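Local coordinates for protein CofB (Escherichia coli, PDB 4QS4) that initiates assembly of the CFA/III pilus of enterotoxigenic Escherichia coli, acting as a minor pilin with a type IV pilin fold, at residues 133-138 with 147-152; 181-186 with 229-234. All coordinates share one frame; numbering follows the deposited sequence.

Contact 1: 133-138 with 147-152; sequences DFVATD and RVDFIL
Asp133 pairs with Asp149, and Phe134 with Val148, where strands 127-136 and 145-154 form a β-hairpin of the antiparallel pilin sheet. The backbone bonds are reciprocal at the first pair: Asp133 N to Asp149 O and Asp149 N to Asp133 O are both 2.9 Å. Val135 N donates to Arg147 O farther along, toward the turn.

On the face that carries Phe134 and Val148, the contact is apolar. Val148 CG1 lies near the ring plane at the edge of Phe134, 3.9 Å from CE1, while Val31 of helix 9-32 also packs on this phenyl.

The other face is charged. The bend at chi3 (75°) turns the Arg147 guanidinium along its own strand toward Asp149, which it grips side-on, NE to OD1 at 3.0 Å and NH2 to OD2 at 2.9 Å; Asp149 OD1 also bonds Ser232 OG. Val135 CG2 lies over one guanidinium face, toward its rim, 3.5 Å from NH2. A leucine in place of Arg147 would probably leave the buried Asp149 carboxylate without its main countercharge. Asp133, whose OD1 pairs with Arg131, is linked to this group by a water 2.7 Å from both Asp133 OD2 and Asp149 OD2.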
ATOM      1  N   ASP A 133     -19.023 -21.213  26.159  1.00 22.59           N
ATOM      2  CA  ASP A 133     -18.275 -22.271  26.839  1.00 22.12           C
ATOM      3  C   ASP A 133     -16.820 -22.206  26.388  1.00 21.30           C
ATOM      4  O   ASP A 133     -16.532 -22.376  25.202  1.00 21.27           O
ATOM      5  CB  ASP A 133     -18.831 -23.658  26.499  1.00 22.78           C
ATOM      6  CG  ASP A 133     -20.269 -23.865  26.973  1.00 23.75           C
ATOM      7  OD1 ASP A 133     -20.865 -22.932  27.533  1.00 23.97           O
ATOM      8  OD2 ASP A 133     -20.804 -24.975  26.782  1.00 24.08           O
ATOM      9  N   PHE A 134     -15.920 -21.954  27.334  1.00 20.79           N
ATOM     10  CA  PHE A 134     -14.483 -22.049  27.088  1.00 20.48           C
ATOM     11  C   PHE A 134     -14.028 -23.456  27.460  1.00 21.08           C
ATOM     12  O   PHE A 134     -13.907 -23.765  28.633  1.00 21.41           O
ATOM     13  CB  PHE A 134     -13.705 -21.033  27.940  1.00 19.96           C
ATOM     14  CG  PHE A 134     -13.919 -19.587  27.568  1.00 19.82           C
ATOM     15  CD1 PHE A 134     -14.316 -19.202  26.301  1.00 20.04           C
ATOM     16  CD2 PHE A 134     -13.654 -18.593  28.505  1.00 20.22           C
ATOM     17  CE1 PHE A 134     -14.470 -17.858  25.979  1.00 20.14           C
ATOM     18  CE2 PHE A 134     -13.810 -17.249  28.190  1.00 20.34           C
ATOM     19  CZ  PHE A 134     -14.222 -16.883  26.926  1.00 20.15           C
ATOM     20  N   VAL A 135     -13.790 -24.305  26.465  1.00 22.03           N
ATOM     21  CA  VAL A 135     -13.388 -25.691  26.703  1.00 23.32           C
ATOM     22  C   VAL A 135     -11.902 -25.757  27.082  1.00 24.27           C
ATOM     23  O   VAL A 135     -11.037 -25.397  26.284  1.00 25.20           O
ATOM     24  CB  VAL A 135     -13.658 -26.571  25.463  1.00 23.55           C
ATOM     25  CG1 VAL A 135     -13.252 -28.019  25.722  1.00 24.73           C
ATOM     26  CG2 VAL A 135     -15.128 -26.485  25.076  1.00 23.39           C
ATOM     27  N   ALA A 136     -11.625 -26.190  28.308  1.00 26.19           N
ATOM     28  CA  ALA A 136     -10.252 -26.272  28.824  1.00 27.85           C
ATOM     29  C   ALA A 136      -9.475 -27.442  28.230  1.00 30.27           C
ATOM     30  O   ALA A 136     -10.007 -28.549  28.072  1.00 30.50           O
ATOM     31  CB  ALA A 136     -10.253 -26.392  30.339  1.00 28.44           C
ATOM     32  N   THR A 137      -8.204 -27.190  27.943  1.00 32.47           N
ATOM     33  CA  THR A 137      -7.278 -28.235  27.506  1.00 35.37           C
ATOM     34  C   THR A 137      -6.944 -29.202  28.635  1.00 37.65           C
ATOM     35  O   THR A 137      -6.676 -30.374  28.379  1.00 39.31           O
ATOM     36  CB  THR A 137      -5.979 -27.619  26.960  1.00 36.05           C
ATOM     37  OG1 THR A 137      -6.311 -26.534  26.092  1.00 36.41           O
ATOM     38  CG2 THR A 137      -5.173 -28.649  26.174  1.00 37.92           C
ATOM     39  N   ASP A 138      -6.950 -28.716  29.878  1.00 39.13           N
ATOM     40  CA  ASP A 138      -6.682 -29.571  31.039  1.00 42.04           C
ATOM     41  C   ASP A 138      -7.399 -29.044  32.288  1.00 43.13           C
ATOM     42  O   ASP A 138      -8.085 -28.024  32.220  1.00 41.16           O
ATOM     43  CB  ASP A 138      -5.170 -29.700  31.268  1.00 44.00           C
ATOM     44  CG  ASP A 138      -4.467 -28.362  31.324  1.00 43.81           C
ATOM     45  OD1 ASP A 138      -4.716 -27.593  32.276  1.00 44.06           O
ATOM     46  OD2 ASP A 138      -3.656 -28.086  30.417  1.00 44.70           O
ATOM     47  N   ARG A 147     -11.181 -24.765  22.647  1.00 25.36           N
ATOM     48  CA  ARG A 147     -12.332 -24.504  21.789  1.00 24.50           C
ATOM     49  C   ARG A 147     -13.251 -23.506  22.477  1.00 23.20           C
ATOM     50  O   ARG A 147     -13.362 -23.494  23.704  1.00 23.08           O
ATOM     51  CB  ARG A 147     -13.079 -25.817  21.516  1.00 25.22           C
ATOM     52  CG  ARG A 147     -14.028 -25.761  20.337  1.00 25.35           C
ATOM     53  CD  ARG A 147     -14.700 -27.100  20.097  1.00 26.16           C
ATOM     54  NE  ARG A 147     -15.744 -27.375  21.089  1.00 26.05           N
ATOM     55  CZ  ARG A 147     -15.769 -28.398  21.942  1.00 26.46           C
ATOM     56  NH1 ARG A 147     -14.804 -29.312  21.964  1.00 26.45           N
ATOM     57  NH2 ARG A 147     -16.794 -28.512  22.791  1.00 26.07           N
ATOM     58  N   VAL A 148     -13.892 -22.658  21.686  1.00 22.72           N
ATOM     59  CA  VAL A 148     -14.862 -21.705  22.203  1.00 21.96           C
ATOM     60  C   VAL A 148     -16.208 -21.990  21.550  1.00 22.38           C
ATOM     61  O   VAL A 148     -16.343 -21.888  20.326  1.00 22.81           O
ATOM     62  CB  VAL A 148     -14.437 -20.253  21.929  1.00 21.59           C
ATOM     63  CG1 VAL A 148     -15.441 -19.269  22.530  1.00 21.41           C
ATOM     64  CG2 VAL A 148     -13.039 -20.004  22.485  1.00 21.41           C
ATOM     65  N   ASP A 149     -17.192 -22.359  22.372  1.00 22.65           N
ATOM     66  CA  ASP A 149     -18.542 -22.625  21.892  1.00 23.59           C
ATOM     67  C   ASP A 149     -19.466 -21.465  22.213  1.00 24.11           C
ATOM     68  O   ASP A 149     -19.508 -20.993  23.350  1.00 25.00           O
ATOM     69  CB  ASP A 149     -19.112 -23.900  22.519  1.00 23.94           C
ATOM     70  CG  ASP A 149     -18.363 -25.148  22.108  1.00 24.18           C
ATOM     71  OD1 ASP A 149     -17.693 -25.151  21.045  1.00 23.61           O
ATOM     72  OD2 ASP A 149     -18.462 -26.143  22.859  1.00 24.62           O
ATOM     73  N   PHE A 150     -20.205 -21.011  21.204  1.00 24.92           N
ATOM     74  CA  PHE A 150     -21.214 -19.980  21.382  1.00 25.96           C
ATOM     75  C   PHE A 150     -22.585 -20.593  21.196  1.00 27.00           C
ATOM     76  O   PHE A 150     -22.883 -21.141  20.140  1.00 27.69           O
ATOM     77  CB  PHE A 150     -21.009 -18.852  20.377  1.00 26.87           C
ATOM     78  CG  PHE A 150     -19.726 -18.114  20.578  1.00 26.32           C
ATOM     79  CD1 PHE A 150     -19.682 -16.982  21.380  1.00 26.31           C
ATOM     80  CD2 PHE A 150     -18.557 -18.567  19.987  1.00 25.84           C
ATOM     81  CE1 PHE A 150     -18.487 -16.297  21.571  1.00 25.73           C
ATOM     82  CE2 PHE A 150     -17.364 -17.892  20.178  1.00 25.46           C
ATOM     83  CZ  PHE A 150     -17.329 -16.760  20.970  1.00 25.25           C
ATOM     84  N   ILE A 151     -23.399 -20.512  22.237  1.00 27.44           N
ATOM     85  CA  ILE A 151     -24.758 -21.023  22.188  1.00 29.49           C
ATOM     86  C   ILE A 151     -25.675 -19.863  21.825  1.00 30.76           C
ATOM     87  O   ILE A 151     -25.783 -18.891  22.574  1.00 30.26           O
ATOM     88  CB  ILE A 151     -25.187 -21.651  23.526  1.00 29.80           C
ATOM     89  CG1 ILE A 151     -24.423 -22.968  23.767  1.00 29.58           C
ATOM     90  CG2 ILE A 151     -26.693 -21.911  23.526  1.00 31.70           C
ATOM     91  CD1 ILE A 151     -22.969 -22.798  24.162  1.00 28.46           C
ATOM     92  N   LEU A 152     -26.300 -19.968  20.660  1.00 32.45           N
ATOM     93  CA  LEU A 152     -27.219 -18.955  20.180  1.00 34.97           C
ATOM     94  C   LEU A 152     -28.647 -19.378  20.477  1.00 37.52           C
ATOM     95  O   LEU A 152     -29.098 -20.411  19.994  1.00 37.69           O
ATOM     96  CB  LEU A 152     -27.041 -18.758  18.679  1.00 35.97           C
ATOM     97  CG  LEU A 152     -25.633 -18.348  18.254  1.00 35.45           C
ATOM     98  CD1 LEU A 152     -25.606 -18.014  16.776  1.00 36.91           C
ATOM     99  CD2 LEU A 152     -25.139 -17.170  19.081  1.00 34.83           C
TER
HETATM  100  O   HOH W   1     -20.360 -26.765  24.743  1.00 20.58           O

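Contact 2: 181-186 with 229-234; sequences ISFKDI and LRLSID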
ATOM      1  N   ILE A 181     -12.709 -16.448   9.981  1.00 41.30           N
ATOM      2  CA  ILE A 181     -12.918 -17.534  10.930  1.00 40.29           C
ATOM      3  C   ILE A 181     -13.942 -18.500  10.363  1.00 40.91           C
ATOM      4  O   ILE A 181     -14.746 -18.144   9.507  1.00 41.63           O
ATOM      5  CB  ILE A 181     -13.379 -17.040  12.315  1.00 39.12           C
ATOM      6  CG1 ILE A 181     -14.632 -16.171  12.201  1.00 40.25           C
ATOM      7  CG2 ILE A 181     -12.261 -16.275  13.011  1.00 38.96           C
ATOM      8  CD1 ILE A 181     -15.197 -15.762  13.540  1.00 39.48           C
ATOM      9  N   SER A 182     -13.899 -19.730  10.851  1.00 40.18           N
ATOM     10  CA  SER A 182     -14.791 -20.769  10.371  1.00 40.29           C
ATOM     11  C   SER A 182     -15.292 -21.580  11.553  1.00 38.44           C
ATOM     12  O   SER A 182     -14.681 -21.586  12.635  1.00 36.22           O
ATOM     13  CB  SER A 182     -14.063 -21.661   9.375  1.00 42.01           C
ATOM     14  OG  SER A 182     -12.909 -22.222   9.965  1.00 42.31           O
ATOM     15  N   PHE A 183     -16.416 -22.252  11.352  1.00 38.29           N
ATOM     16  CA  PHE A 183     -17.012 -23.047  12.407  1.00 37.79           C
ATOM     17  C   PHE A 183     -16.449 -24.453  12.343  1.00 37.88           C
ATOM     18  O   PHE A 183     -16.678 -25.166  11.370  1.00 37.69           O
ATOM     19  CB  PHE A 183     -18.532 -23.066  12.261  1.00 38.84           C
ATOM     20  CG  PHE A 183     -19.141 -21.699  12.161  1.00 38.81           C
ATOM     21  CD1 PHE A 183     -18.874 -20.738  13.128  1.00 37.56           C
ATOM     22  CD2 PHE A 183     -19.978 -21.368  11.103  1.00 40.13           C
ATOM     23  CE1 PHE A 183     -19.425 -19.473  13.039  1.00 37.82           C
ATOM     24  CE2 PHE A 183     -20.537 -20.105  11.013  1.00 40.59           C
ATOM     25  CZ  PHE A 183     -20.254 -19.156  11.977  1.00 39.39           C
ATOM     26  N   LYS A 184     -15.706 -24.842  13.380  1.00 37.27           N
ATOM     27  CA  LYS A 184     -15.223 -26.218  13.507  1.00 38.18           C
ATOM     28  C   LYS A 184     -16.388 -27.206  13.367  1.00 38.35           C
ATOM     29  O   LYS A 184     -16.254 -28.252  12.741  1.00 38.64           O
ATOM     30  CB  LYS A 184     -14.523 -26.422  14.858  1.00 37.77           C
ATOM     31  CG  LYS A 184     -13.840 -27.774  15.011  1.00 39.20           C
ATOM     32  CD  LYS A 184     -13.074 -27.866  16.324  1.00 39.92           C
ATOM     33  CE  LYS A 184     -12.540 -29.269  16.578  1.00 41.18           C
ATOM     34  NZ  LYS A 184     -11.704 -29.756  15.444  1.00 44.00           N
ATOM     35  N   ASP A 185     -17.518 -26.852  13.971  1.00 37.89           N
ATOM     36  CA  ASP A 185     -18.752 -27.634  13.895  1.00 38.42           C
ATOM     37  C   ASP A 185     -19.925 -26.754  14.327  1.00 36.51           C
ATOM     38  O   ASP A 185     -19.733 -25.739  15.014  1.00 34.99           O
ATOM     39  CB  ASP A 185     -18.667 -28.869  14.805  1.00 39.65           C
ATOM     40  CG  ASP A 185     -18.214 -30.134  14.067  1.00 42.53           C
ATOM     41  OD1 ASP A 185     -18.914 -30.570  13.125  1.00 44.14           O
ATOM     42  OD2 ASP A 185     -17.172 -30.707  14.449  1.00 44.29           O
ATOM     43  N   ILE A 186     -21.127 -27.134  13.899  1.00 35.90           N
ATOM     44  CA  ILE A 186     -22.370 -26.484  14.309  1.00 34.71           C
ATOM     45  C   ILE A 186     -23.364 -27.562  14.764  1.00 34.42           C
ATOM     46  O   ILE A 186     -23.753 -28.414  13.973  1.00 34.87           O
ATOM     47  CB  ILE A 186     -23.022 -25.698  13.153  1.00 36.36           C
ATOM     48  CG1 ILE A 186     -22.043 -24.683  12.546  1.00 36.43           C
ATOM     49  CG2 ILE A 186     -24.288 -24.999  13.643  1.00 36.42           C
ATOM     50  CD1 ILE A 186     -22.449 -24.187  11.172  1.00 38.69           C
ATOM     51  N   LEU A 229     -28.517 -22.947  18.386  1.00 36.02           N
ATOM     52  CA  LEU A 229     -27.354 -23.431  17.664  1.00 35.08           C
ATOM     53  C   LEU A 229     -26.135 -23.260  18.547  1.00 32.89           C
ATOM     54  O   LEU A 229     -25.999 -22.247  19.230  1.00 32.88           O
ATOM     55  CB  LEU A 229     -27.137 -22.625  16.387  1.00 35.95           C
ATOM     56  CG  LEU A 229     -28.160 -22.761  15.263  1.00 38.23           C
ATOM     57  CD1 LEU A 229     -27.890 -21.705  14.204  1.00 39.04           C
ATOM     58  CD2 LEU A 229     -28.115 -24.155  14.659  1.00 38.78           C
ATOM     59  N   ARG A 230     -25.247 -24.244  18.525  1.00 31.43           N
ATOM     60  CA  ARG A 230     -23.951 -24.109  19.164  1.00 29.91           C
ATOM     61  C   ARG A 230     -22.906 -24.010  18.074  1.00 29.68           C
ATOM     62  O   ARG A 230     -22.712 -24.955  17.307  1.00 30.36           O
ATOM     63  CB  ARG A 230     -23.643 -25.284  20.096  1.00 28.94           C
ATOM     64  CG  ARG A 230     -22.349 -25.094  20.873  1.00 27.15           C
ATOM     65  CD  ARG A 230     -21.985 -26.321  21.691  1.00 26.75           C
ATOM     66  NE  ARG A 230     -21.636 -27.458  20.844  1.00 26.93           N
ATOM     67  CZ  ARG A 230     -21.225 -28.638  21.296  1.00 27.05           C
ATOM     68  NH1 ARG A 230     -21.095 -28.850  22.601  1.00 26.83           N
ATOM     69  NH2 ARG A 230     -20.941 -29.615  20.437  1.00 27.87           N
ATOM     70  N   LEU A 231     -22.263 -22.847  17.994  1.00 29.25           N
ATOM     71  CA  LEU A 231     -21.190 -22.603  17.039  1.00 29.47           C
ATOM     72  C   LEU A 231     -19.847 -22.799  17.731  1.00 28.33           C
ATOM     73  O   LEU A 231     -19.537 -22.104  18.695  1.00 27.39           O
ATOM     74  CB  LEU A 231     -21.272 -21.176  16.501  1.00 30.45           C
ATOM     75  CG  LEU A 231     -22.585 -20.760  15.843  1.00 32.59           C
ATOM     76  CD1 LEU A 231     -22.518 -19.293  15.441  1.00 33.25           C
ATOM     77  CD2 LEU A 231     -22.891 -21.640  14.642  1.00 33.99           C
ATOM     78  N   SER A 232     -19.060 -23.749  17.237  1.00 28.98           N
ATOM     79  CA  SER A 232     -17.751 -24.049  17.812  1.00 28.43           C
ATOM     80  C   SER A 232     -16.679 -23.365  16.990  1.00 28.89           C
ATOM     81  O   SER A 232     -16.686 -23.442  15.757  1.00 29.73           O
ATOM     82  CB  SER A 232     -17.506 -25.559  17.840  1.00 28.60           C
ATOM     83  OG  SER A 232     -18.358 -26.186  18.783  1.00 28.13           O
ATOM     84  N   ILE A 233     -15.769 -22.679  17.673  1.00 28.15           N
ATOM     85  CA  ILE A 233     -14.665 -22.010  17.000  1.00 28.59           C
ATOM     86  C   ILE A 233     -13.339 -22.433  17.628  1.00 26.82           C
ATOM     87  O   ILE A 233     -13.211 -22.529  18.847  1.00 25.13           O
ATOM     88  CB  ILE A 233     -14.876 -20.486  16.995  1.00 29.98           C
ATOM     89  CG1 ILE A 233     -16.161 -20.184  16.217  1.00 32.40           C
ATOM     90  CG2 ILE A 233     -13.695 -19.776  16.339  1.00 30.45           C
ATOM     91  CD1 ILE A 233     -16.617 -18.758  16.277  1.00 33.42           C
ATOM     92  N   ASP A 234     -12.376 -22.755  16.774  1.00 27.30           N
ATOM     93  CA  ASP A 234     -11.050 -23.119  17.222  1.00 26.65           C
ATOM     94  C   ASP A 234     -10.219 -21.847  17.292  1.00 25.89           C
ATOM     95  O   ASP A 234      -9.867 -21.292  16.252  1.00 26.25           O
ATOM     96  CB  ASP A 234     -10.404 -24.116  16.256  1.00 28.39           C
ATOM     97  CG  ASP A 234      -9.001 -24.525  16.692  1.00 29.13           C
ATOM     98  OD1 ASP A 234      -8.437 -25.450  16.075  1.00 30.02           O
ATOM     99  OD2 ASP A 234      -8.460 -23.923  17.650  1.00 28.78           O
TER
HETATM  100  O   HOH W   2     -12.701 -22.634  14.075  1.00 29.15           O
HETATM  101  O   HOH W   3     -20.853 -26.877  18.037  1.00 24.86           O
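Phe183 and Leu231 both have CG anti to the carbonyl carbon (chi1 -53° and -56°), which brings the phenyl ring of one chain segment against the isobutyl group of the other. Both methyls of Leu231 meet the ring. CD2 makes a CH-π contact over its centre, 4.3 Å from the centroid of the Phe183 ring and only 5° off the normal, while CD1 lies 3.9 Å from Phe183 CE1. Ile233 approaches the same ring from another direction, its CG1 near the ring plane at the edge, 4.1 Å from Phe183 CD1.

Ile186 runs alongside Leu231, the two side chains pointing the same way, and its CG2 lies 3.8 Å from Leu231 CD2. The same methyl thus touches both the phenyl face and Ile186, whose CG2 also reaches Leu229 CD2.

Backbone bonding between the segments runs through Lys184, Asp185 and Ser232. Ser232 N donates an almost straight bond of 3.1 Å to Asp185 O, whereas Lys184 N to Ser232 O is bent and weak. One water bridges the segments, 2.7 Å from both Ser182 O and Asp234 N. Another is held mainly by 229-234, donating to Ser232 OG (2.7 Å) and Arg230 O and accepting from Arg230 NE, and reaches Asp185 O only weakly. Ser232 OG is also hydrogen-bonded to Asp149 OD1 of the neighbouring strand 145-154. Farther out, Arg230 NH2 bonds Leu69 O and the guanidinium makes a cation-π contact with Tyr187.

The apolar face is roofed by two helices: Ile21 of helix 9-32 and Ala176 of helix 167-177 both touch Phe183, and Ile24 and Val28 of helix 9-32 lie on Ile233. A long N-terminal helix laid across an antiparallel sheet in this way is the hallmark of the type IV pilin fold.

How the contacts relate
After helix 9-32 the chain reaches strand 127-136, and contact 1 closes the short turn that returns it as strand 145-154. The chain then passes through helix 167-177 to 181-186, runs out through strands 185-191, 200-204 and 207-208, and comes back as strand 226-233, where contact 2 closes this 42-residue excursion. The two closures follow in series, neither nesting nor crossing. Their centres are nevertheless only about 10 Å apart, because the returning strand 226-233 slots in between strands 145-154 and 185-191. Leu152 N and Leu229 O, 2.7 Å apart, probably bond across this seam, uniting hairpin and later strands in one sheet beneath helix 9-32.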